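Long-range contacts in tryptophan--tRNA ligase (Aeropyrum pernix, PDB 3A04), which catalyses the ATP-dependent joining of L-tryptophan to its cognate tRNA, releasing AMP and diphosphate: residues R37-E42 / A64-E69; R49-G54 / D309-M314; A109-F114 / F150-G155. One frame throughout, in Å; residues are numbered along the deposited sequence.

Contact 1. Residues R37-E42 / A64-E69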
loop_
_atom_site.group_PDB
_atom_site.type_symbol
_atom_site.label_atom_id
_atom_site.label_comp_id
_atom_site.label_asym_id
_atom_site.label_seq_id
_atom_site.Cartn_x
_atom_site.Cartn_y
_atom_site.Cartn_z
ATOM N N ARG A 37 -13.340 -37.820 -2.129
ATOM C CA ARG A 37 -14.548 -38.660 -1.816
ATOM C C ARG A 37 -15.365 -38.287 -0.553
ATOM O O ARG A 37 -16.582 -38.095 -0.610
ATOM C CB ARG A 37 -14.127 -40.098 -1.652
ATOM C CG ARG A 37 -13.579 -40.785 -2.919
ATOM C CD ARG A 37 -13.529 -42.337 -2.737
ATOM N NE ARG A 37 -14.753 -42.873 -2.117
ATOM C CZ ARG A 37 -15.855 -43.236 -2.786
ATOM N NH1 ARG A 37 -15.915 -43.116 -4.119
ATOM N NH2 ARG A 37 -16.908 -43.734 -2.123
ATOM N N LYS A 38 -14.689 -38.194 0.591
ATOM C CA LYS A 38 -15.402 -37.939 1.831
ATOM C C LYS A 38 -16.090 -36.592 1.725
ATOM O O LYS A 38 -17.203 -36.425 2.234
ATOM C CB LYS A 38 -14.470 -38.018 3.059
ATOM C CG LYS A 38 -13.833 -39.444 3.283
ATOM C CD LYS A 38 -12.626 -39.384 4.252
ATOM C CE LYS A 38 -11.651 -40.562 4.117
ATOM N NZ LYS A 38 -10.206 -40.087 4.262
ATOM N N ALA A 39 -15.458 -35.638 1.003
ATOM C CA ALA A 39 -16.140 -34.351 0.751
ATOM C C ALA A 39 -17.281 -34.419 -0.315
ATOM O O ALA A 39 -17.928 -33.395 -0.618
ATOM C CB ALA A 39 -15.115 -33.199 0.467
ATOM N N GLY A 40 -17.570 -35.624 -0.836
ATOM C CA GLY A 40 -18.675 -35.764 -1.788
ATOM C C GLY A 40 -18.339 -35.222 -3.189
ATOM O O GLY A 40 -19.206 -34.750 -3.858
ATOM N N MET A 41 -17.085 -35.346 -3.625
ATOM C CA MET A 41 -16.587 -34.703 -4.834
ATOM C C MET A 41 -15.950 -35.805 -5.659
ATOM O O MET A 41 -15.261 -36.635 -5.100
ATOM C CB MET A 41 -15.539 -33.607 -4.477
ATOM C CG MET A 41 -16.146 -32.377 -3.767
ATOM S SD MET A 41 -14.870 -31.170 -3.292
ATOM C CE MET A 41 -14.084 -30.759 -4.904
ATOM N N GLU A 42 -16.182 -35.810 -6.971
ATOM C CA GLU A 42 -15.427 -36.683 -7.879
ATOM C C GLU A 42 -14.384 -35.860 -8.636
ATOM O O GLU A 42 -14.657 -34.694 -8.950
ATOM C CB GLU A 42 -16.374 -37.349 -8.890
ATOM C CG GLU A 42 -17.287 -38.403 -8.270
ATOM C CD GLU A 42 -16.549 -39.697 -7.829
ATOM O OE1 GLU A 42 -15.566 -40.138 -8.489
ATOM O OE2 GLU A 42 -16.956 -40.277 -6.792
ATOM N N ALA A 64 -12.093 -29.343 6.237
ATOM C CA ALA A 64 -13.100 -28.303 6.626
ATOM C C ALA A 64 -14.431 -28.429 5.890
ATOM O O ALA A 64 -15.574 -28.360 6.492
ATOM C CB ALA A 64 -12.509 -26.901 6.406
ATOM N N LYS A 65 -14.330 -28.609 4.549
ATOM C CA LYS A 65 -15.545 -28.748 3.791
ATOM C C LYS A 65 -16.441 -29.923 4.244
ATOM O O LYS A 65 -17.694 -29.784 4.256
ATOM C CB LYS A 65 -15.214 -28.947 2.318
ATOM C CG LYS A 65 -16.391 -28.752 1.403
ATOM C CD LYS A 65 -15.903 -28.987 -0.046
ATOM C CE LYS A 65 -16.897 -28.342 -0.991
ATOM N NZ LYS A 65 -18.290 -28.944 -0.922
ATOM N N ALA A 66 -15.828 -31.072 4.458
ATOM C CA ALA A 66 -16.598 -32.253 4.916
ATOM C C ALA A 66 -17.305 -32.041 6.289
ATOM O O ALA A 66 -18.341 -32.613 6.523
ATOM C CB ALA A 66 -15.728 -33.542 4.905
ATOM N N ARG A 67 -16.787 -31.206 7.178
ATOM C CA ARG A 67 -17.500 -31.034 8.428
ATOM C C ARG A 67 -18.480 -29.913 8.286
ATOM O O ARG A 67 -19.149 -29.562 9.276
ATOM C CB ARG A 67 -16.588 -30.796 9.620
ATOM C CG ARG A 67 -15.620 -29.627 9.509
ATOM C CD ARG A 67 -15.003 -29.349 10.913
ATOM N NE ARG A 67 -13.921 -28.395 10.775
ATOM C CZ ARG A 67 -12.657 -28.717 10.557
ATOM N NH1 ARG A 67 -12.302 -29.984 10.492
ATOM N NH2 ARG A 67 -11.750 -27.746 10.388
ATOM N N GLY A 68 -18.563 -29.328 7.065
ATOM C CA GLY A 68 -19.667 -28.422 6.756
ATOM C C GLY A 68 -19.272 -26.957 6.714
ATOM O O GLY A 68 -20.160 -26.067 6.593
ATOM N N GLU A 69 -17.977 -26.681 6.791
ATOM C CA GLU A 69 -17.528 -25.259 6.746
ATOM C C GLU A 69 -17.616 -24.750 5.245
ATOM O O GLU A 69 -17.393 -25.577 4.335
ATOM C CB GLU A 69 -16.075 -25.111 7.327
ATOM C CG GLU A 69 -15.924 -24.969 8.928
ATOM C CD GLU A 69 -14.458 -24.881 9.493
ATOM O OE1 GLU A 69 -13.837 -23.857 9.857
ATOM O OE2 GLU A 69 -13.920 -25.933 9.693
#

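Contact 2. Residues R49-G54 / D309-M314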
loop_
_atom_site.group_PDB
_atom_site.type_symbol
_atom_site.label_atom_id
_atom_site.label_comp_id
_atom_site.label_asym_id
_atom_site.label_seq_id
_atom_site.Cartn_x
_atom_site.Cartn_y
_atom_site.Cartn_z
ATOM N N ARG A 49 -6.405 -36.705 -15.407
ATOM C CA ARG A 49 -5.304 -36.766 -16.378
ATOM C C ARG A 49 -3.965 -36.378 -15.833
ATOM O O ARG A 49 -2.939 -36.374 -16.567
ATOM C CB ARG A 49 -5.659 -35.965 -17.625
ATOM C CG ARG A 49 -6.809 -36.597 -18.372
ATOM C CD ARG A 49 -7.350 -35.648 -19.466
ATOM N NE ARG A 49 -8.582 -36.210 -19.978
ATOM C CZ ARG A 49 -9.227 -35.817 -21.072
ATOM N NH1 ARG A 49 -8.763 -34.819 -21.855
ATOM N NH2 ARG A 49 -10.355 -36.459 -21.390
ATOM N N GLY A 50 -3.960 -36.021 -14.536
ATOM C CA GLY A 50 -2.700 -35.643 -13.918
ATOM C C GLY A 50 -2.207 -34.303 -14.412
ATOM O O GLY A 50 -1.057 -33.974 -14.226
ATOM N N ILE A 51 -3.092 -33.491 -15.021
ATOM C CA ILE A 51 -2.672 -32.114 -15.378
ATOM C C ILE A 51 -2.623 -31.303 -14.058
ATOM O O ILE A 51 -1.741 -30.488 -13.841
ATOM C CB ILE A 51 -3.693 -31.470 -16.360
ATOM C CG1 ILE A 51 -3.516 -32.197 -17.724
ATOM C CG2 ILE A 51 -3.467 -29.880 -16.472
ATOM C CD1 ILE A 51 -4.688 -32.002 -18.740
ATOM N N ILE A 52 -3.590 -31.529 -13.210
ATOM C CA ILE A 52 -3.452 -31.098 -11.802
ATOM C C ILE A 52 -2.659 -32.168 -11.064
ATOM O O ILE A 52 -3.187 -33.202 -10.715
ATOM C CB ILE A 52 -4.810 -30.894 -11.218
ATOM C CG1 ILE A 52 -5.499 -29.716 -11.993
ATOM C CG2 ILE A 52 -4.701 -30.424 -9.734
ATOM C CD1 ILE A 52 -6.897 -29.608 -11.518
ATOM N N PHE A 53 -1.375 -31.931 -10.877
ATOM C CA PHE A 53 -0.478 -33.027 -10.446
ATOM C C PHE A 53 -0.055 -32.946 -8.941
ATOM O O PHE A 53 0.477 -33.933 -8.369
ATOM C CB PHE A 53 0.776 -33.011 -11.274
ATOM C CG PHE A 53 1.620 -31.795 -11.090
ATOM C CD1 PHE A 53 2.590 -31.730 -10.063
ATOM C CD2 PHE A 53 1.477 -30.708 -11.952
ATOM C CE1 PHE A 53 3.396 -30.587 -9.931
ATOM C CE2 PHE A 53 2.256 -29.608 -11.836
ATOM C CZ PHE A 53 3.237 -29.525 -10.821
ATOM N N GLY A 54 -0.294 -31.773 -8.315
ATOM C CA GLY A 54 0.260 -31.512 -6.986
ATOM C C GLY A 54 -0.718 -30.768 -6.103
ATOM O O GLY A 54 -1.715 -30.158 -6.608
ATOM N N ASP A 309 -6.180 -31.198 -27.291
ATOM C CA ASP A 309 -7.205 -32.247 -26.999
ATOM C C ASP A 309 -7.221 -32.660 -25.540
ATOM O O ASP A 309 -8.254 -32.781 -24.920
ATOM C CB ASP A 309 -6.897 -33.520 -27.849
ATOM C CG ASP A 309 -7.200 -33.315 -29.329
ATOM O OD1 ASP A 309 -8.014 -32.441 -29.647
ATOM O OD2 ASP A 309 -6.600 -34.005 -30.162
ATOM N N LEU A 310 -6.029 -32.854 -24.978
ATOM C CA LEU A 310 -5.921 -33.347 -23.600
ATOM C C LEU A 310 -6.395 -32.289 -22.541
ATOM O O LEU A 310 -7.026 -32.647 -21.507
ATOM C CB LEU A 310 -4.421 -33.697 -23.358
ATOM C CG LEU A 310 -4.213 -34.507 -22.050
ATOM C CD1 LEU A 310 -4.646 -36.019 -22.133
ATOM C CD2 LEU A 310 -2.784 -34.289 -21.618
ATOM N N TYR A 311 -6.086 -30.998 -22.792
ATOM C CA TYR A 311 -6.334 -29.949 -21.768
ATOM C C TYR A 311 -7.736 -29.376 -21.904
ATOM O O TYR A 311 -8.288 -28.912 -20.908
ATOM C CB TYR A 311 -5.341 -28.782 -21.897
ATOM C CG TYR A 311 -4.063 -28.949 -21.167
ATOM C CD1 TYR A 311 -3.187 -29.955 -21.525
ATOM C CD2 TYR A 311 -3.746 -28.133 -20.058
ATOM C CE1 TYR A 311 -1.975 -30.156 -20.818
ATOM C CE2 TYR A 311 -2.535 -28.298 -19.375
ATOM C CZ TYR A 311 -1.660 -29.300 -19.778
ATOM O OH TYR A 311 -0.469 -29.514 -19.141
ATOM N N HIS A 312 -8.287 -29.410 -23.120
ATOM C CA HIS A 312 -9.569 -28.736 -23.456
ATOM C C HIS A 312 -10.548 -29.451 -24.352
ATOM O O HIS A 312 -11.725 -29.459 -24.053
ATOM C CB HIS A 312 -9.292 -27.386 -24.149
ATOM C CG HIS A 312 -8.410 -26.490 -23.327
ATOM N ND1 HIS A 312 -8.895 -25.821 -22.226
ATOM C CD2 HIS A 312 -7.079 -26.220 -23.395
ATOM C CE1 HIS A 312 -7.905 -25.123 -21.677
ATOM N NE2 HIS A 312 -6.792 -25.361 -22.361
ATOM N N LEU A 313 -10.103 -29.877 -25.530
ATOM C CA LEU A 313 -11.097 -30.152 -26.637
ATOM C C LEU A 313 -11.817 -31.518 -26.528
ATOM O O LEU A 313 -12.926 -31.698 -27.078
ATOM C CB LEU A 313 -10.425 -30.029 -28.035
ATOM C CG LEU A 313 -9.804 -28.669 -28.346
ATOM C CD1 LEU A 313 -9.043 -28.674 -29.702
ATOM C CD2 LEU A 313 -10.856 -27.479 -28.114
ATOM N N MET A 314 -11.176 -32.447 -25.806
ATOM C CA MET A 314 -11.694 -33.801 -25.628
ATOM C C MET A 314 -11.799 -34.183 -24.141
ATOM O O MET A 314 -10.921 -34.865 -23.635
ATOM C CB MET A 314 -10.816 -34.830 -26.366
ATOM C CG MET A 314 -10.865 -34.675 -27.875
ATOM S SD MET A 314 -9.765 -35.799 -28.823
ATOM C CE MET A 314 -10.101 -35.237 -30.499
#

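Contact 3. Residues A109-F114 / F150-G155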
loop_
_atom_site.group_PDB
_atom_site.type_symbol
_atom_site.label_atom_id
_atom_site.label_comp_id
_atom_site.label_asym_id
_atom_site.label_seq_id
_atom_site.Cartn_x
_atom_site.Cartn_y
_atom_site.Cartn_z
ATOM N N ALA A 109 -6.115 -7.659 -11.108
ATOM C CA ALA A 109 -4.869 -6.951 -10.767
ATOM C C ALA A 109 -4.652 -5.630 -11.403
ATOM O O ALA A 109 -3.610 -5.426 -12.001
ATOM C CB ALA A 109 -3.622 -7.943 -11.012
ATOM N N ASP A 110 -5.639 -4.692 -11.294
ATOM C CA ASP A 110 -5.520 -3.407 -11.958
ATOM C C ASP A 110 -4.517 -2.452 -11.319
ATOM O O ASP A 110 -3.995 -1.572 -12.002
ATOM C CB ASP A 110 -6.928 -2.686 -12.049
ATOM C CG ASP A 110 -7.429 -2.170 -10.678
ATOM O OD1 ASP A 110 -7.393 -2.924 -9.655
ATOM O OD2 ASP A 110 -7.966 -1.001 -10.604
ATOM N N ALA A 111 -4.199 -2.617 -10.008
ATOM C CA ALA A 111 -3.167 -1.819 -9.397
ATOM C C ALA A 111 -1.767 -2.215 -10.003
ATOM O O ALA A 111 -0.953 -1.361 -10.442
ATOM C CB ALA A 111 -3.184 -2.067 -7.817
ATOM N N GLU A 112 -1.526 -3.505 -10.079
ATOM C CA GLU A 112 -0.284 -3.980 -10.699
ATOM C C GLU A 112 -0.217 -3.575 -12.176
ATOM O O GLU A 112 0.869 -3.154 -12.676
ATOM C CB GLU A 112 -0.161 -5.488 -10.539
ATOM C CG GLU A 112 1.197 -5.997 -11.020
ATOM C CD GLU A 112 1.368 -7.519 -10.818
ATOM O OE1 GLU A 112 0.585 -8.150 -10.048
ATOM O OE2 GLU A 112 2.355 -8.042 -11.379
ATOM N N ALA A 113 -1.347 -3.696 -12.870
ATOM C CA ALA A 113 -1.431 -3.307 -14.304
ATOM C C ALA A 113 -0.975 -1.856 -14.474
ATOM O O ALA A 113 -0.172 -1.521 -15.375
ATOM C CB ALA A 113 -2.906 -3.445 -14.834
ATOM N N PHE A 114 -1.458 -0.973 -13.590
ATOM C CA PHE A 114 -1.096 0.428 -13.667
ATOM C C PHE A 114 0.382 0.619 -13.308
ATOM O O PHE A 114 1.159 1.221 -14.075
ATOM C CB PHE A 114 -1.971 1.309 -12.759
ATOM C CG PHE A 114 -1.609 2.777 -12.837
ATOM C CD1 PHE A 114 -2.150 3.563 -13.854
ATOM C CD2 PHE A 114 -0.677 3.350 -11.908
ATOM C CE1 PHE A 114 -1.815 4.905 -13.936
ATOM C CE2 PHE A 114 -0.331 4.698 -11.960
ATOM C CZ PHE A 114 -0.923 5.471 -12.976
ATOM N N PHE A 150 -11.681 -5.409 -7.851
ATOM C CA PHE A 150 -10.477 -4.718 -8.321
ATOM C C PHE A 150 -9.587 -4.454 -7.097
ATOM O O PHE A 150 -10.126 -4.063 -6.048
ATOM C CB PHE A 150 -10.792 -3.344 -8.917
ATOM C CG PHE A 150 -11.562 -3.408 -10.197
ATOM C CD1 PHE A 150 -10.903 -3.535 -11.416
ATOM C CD2 PHE A 150 -12.958 -3.358 -10.194
ATOM C CE1 PHE A 150 -11.671 -3.575 -12.667
ATOM C CE2 PHE A 150 -13.711 -3.425 -11.459
ATOM C CZ PHE A 150 -13.067 -3.525 -12.622
ATOM N N GLN A 151 -8.295 -4.718 -7.254
ATOM C CA GLN A 151 -7.283 -4.417 -6.228
ATOM C C GLN A 151 -7.405 -2.943 -5.783
ATOM O O GLN A 151 -7.159 -2.669 -4.620
ATOM C CB GLN A 151 -5.840 -4.572 -6.727
ATOM C CG GLN A 151 -5.455 -6.049 -7.019
ATOM C CD GLN A 151 -4.056 -6.157 -7.616
ATOM O OE1 GLN A 151 -3.572 -5.277 -8.309
ATOM N NE2 GLN A 151 -3.436 -7.301 -7.379
ATOM N N THR A 152 -7.829 -2.055 -6.666
ATOM C CA THR A 152 -7.810 -0.649 -6.333
ATOM C C THR A 152 -9.184 -0.260 -5.780
ATOM O O THR A 152 -9.437 0.936 -5.552
ATOM C CB THR A 152 -7.477 0.308 -7.514
ATOM O OG1 THR A 152 -8.476 0.166 -8.527
ATOM C CG2 THR A 152 -6.038 0.088 -8.103
ATOM N N ASN A 153 -10.061 -1.210 -5.588
ATOM C CA ASN A 153 -11.384 -0.811 -5.063
ATOM C C ASN A 153 -11.927 -1.794 -4.061
ATOM O O ASN A 153 -13.103 -2.182 -4.098
ATOM C CB ASN A 153 -12.403 -0.549 -6.226
ATOM C CG ASN A 153 -13.567 0.335 -5.789
ATOM O OD1 ASN A 153 -13.408 1.122 -4.862
ATOM N ND2 ASN A 153 -14.740 0.197 -6.421
ATOM N N ARG A 154 -11.067 -2.341 -3.216
ATOM C CA ARG A 154 -11.497 -3.516 -2.409
ATOM C C ARG A 154 -11.782 -3.151 -0.910
ATOM O O ARG A 154 -12.525 -3.842 -0.217
ATOM C CB ARG A 154 -10.433 -4.609 -2.488
ATOM C CG ARG A 154 -10.767 -5.959 -1.789
ATOM C CD ARG A 154 -12.181 -6.455 -2.241
ATOM N NE ARG A 154 -12.311 -7.895 -1.982
ATOM C CZ ARG A 154 -13.443 -8.537 -2.009
ATOM N NH1 ARG A 154 -14.590 -7.878 -2.285
ATOM N NH2 ARG A 154 -13.424 -9.806 -1.733
ATOM N N GLY A 155 -11.230 -2.047 -0.458
ATOM C CA GLY A 155 -11.688 -1.502 0.828
ATOM C C GLY A 155 -10.637 -1.573 1.931
ATOM O O GLY A 155 -9.602 -2.243 1.837
HETATM O O HOH W 1 -0.328 -7.243 -7.412
#

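Contact 1. Residues R37-E42 / A64-E69
Ala-39 and Ala-66 bring the two backbones together, their CA atoms 4.7 Å apart where the last turns of helix 33-38 and helix 58-66 come side by side. Side chains this small allow so near an approach: the methyl of Ala-66 faces the backbone of the other helix end, its CB 4.3 Å from Ala-39 CA, and it also rests against the carbonyl O of Lys-38. The two methyls are only just in touch, Ala-39 CB to Ala-66 CB 4.5 Å.

The rest of the contact is carried by the aliphatic part of Lys-65. With its CG anti to the backbone N (chi1 -165°), the chain runs out straight as far as CE and bends only at the last torsion. On the way Lys-65 CD passes Ala-39 CB at 4.3 Å and then meets Met-41, whose SD lies 4.0 Å from Lys-65 CD; the thioether and the methylene chain cross at a slant. Beyond this crossing, NZ is hydrogen-bonded to the backbone O of Asn-100, so the lysine gives its methylenes to this contact and its charge to the neighbouring loop. Met-41 is the buried member of the group and also packs on Leu-62 one turn back in helix 58-66, as does Ala-39. Everything that crosses is van der Waals packing.

Both helices stop in the same way, at a glycine with positive phi, Gly-40 in one and Gly-68 in the other, each with two bonds back into the last turn: both end in Schellman motifs, and the residues around these ends, not the glycines, do the packing at the protein surface.

Contact 2. Residues R49-G54 / D309-M314
Arg-49 reaches from the loop before strand 52-56 to carbonyl oxygens at the C-terminal end of helix 304-313, in a buried contact that joins an antiparallel edge region of the central sheet to the helical part carrying the iron-sulfur cluster. Its chain is extended from CG to NE and lies alongside Leu-310, Arg-49 CD being 3.8 Å from Leu-310 CD1. Arg-49 NH1 and NH2 both grip Met-314 O end-on, each at 2.8 Å, and the oxygen sits in the guanidinium plane; NH2 meets it in the carbonyl plane, on a lone pair, whereas NH1 comes from a tilt. Arg-49 NH1 also donates to Leu-310 O (2.8 Å), and like the other two this bond is moderately bent, 145° at the hydrogen.

The guanidinium thus sits at the carbonyl end of helix 304-313, on Leu-310 O and on Met-314 O just past it; the last turn, 309-313, is a wider pi-type turn closed by Met-314 N on Asp-309 O. The positive charge would probably be favoured by the helix dipole, and NH2 has a further salt bridge to Asp-317.

Ile-51 carries the apolar half of the contact. Its CD1 stands over the Tyr-311 ring, a CH-pi contact 3.8 Å from the centroid and 12° off the ring normal, while Ile-51 CG2 presses on Tyr-311 CE2 at 3.4 Å. Ile-51 CD1 also touches Leu-310 CD2 (4.1 Å). Tyr-311 OH is hydrogen-bonded to the backbone O of Lys-247, whose own backbone pairs with that of Ile-51.

Contact 3. Residues A109-F114 / F150-G155
Gln-151, Asp-110 and Thr-152 hold together the strand-to-helix turn after strand 103-108 and the loop leaving strand 147-150, at the C-terminal ends of these parallel strands of the Rossmann-like class I catalytic domain: strand 103-108 passes through Ala-109 into helix 110-115, and strand 147-150 runs out into the segment 150-155. Gln-151 points its amide at the start of the helix. Gln-151 OE1 accepts from Glu-112 N at 3.2 Å, nearly along the C=O axis and with a fairly straight N-H (162°), and takes a weaker, more bent bond from Ala-111 N. It thus serves the N-terminal amides of the first turn, while Gln-151 CD lies against Ala-109 CA at 3.3 Å. NE2 is held by Asp-195 of helix 183-197 and by a water that also reaches Glu-112 OE1, which fixes which end of the amide faces the helix. A leucine in place of Gln-151 would probably leave these two helix amides without their acceptor and Asp-195 without its donor.

Asp-110 works in the other direction. Its CG lies between the backbone N and the carbonyl carbon (chi1 71°), which turns the carboxylate onto the 151-152 backbone: Asp-110 OD1 receives Thr-152 N at 3.1 Å on its syn lone pair. Arg-121 binds both Asp-110 OD2 and Thr-152 OG1, and the carbonyls of Gln-151 and Thr-152 turn to Gln-163 and Arg-160 of the second subunit. The methyl of Thr-152 packs on Ala-111, Thr-152 CG2 to Ala-111 CB 3.6 Å.

Contact 1 is a surface contact, whereas contacts 2 and 3 are buried, on opposite sides of the chain's centre with about 20 Å between their nearest atoms. Contacts 1 and 2 are neighbours in the chain, since strand 52-56 leads into helix 58-66, yet they do not touch. At the surface, contact 1 is apolar packing of alanine, methionine and lysine methylenes; in the interior, polar groups work on backbone atoms, a charged arginine on carbonyl oxygens in contact 2, carboxylate and amide groups on N-H groups in contact 3. Contacts 2 and 3 thus serve opposite helix ends. Along the chain contact 3 is nested within the loop that contact 2 closes, and among the three it alone meets the second subunit.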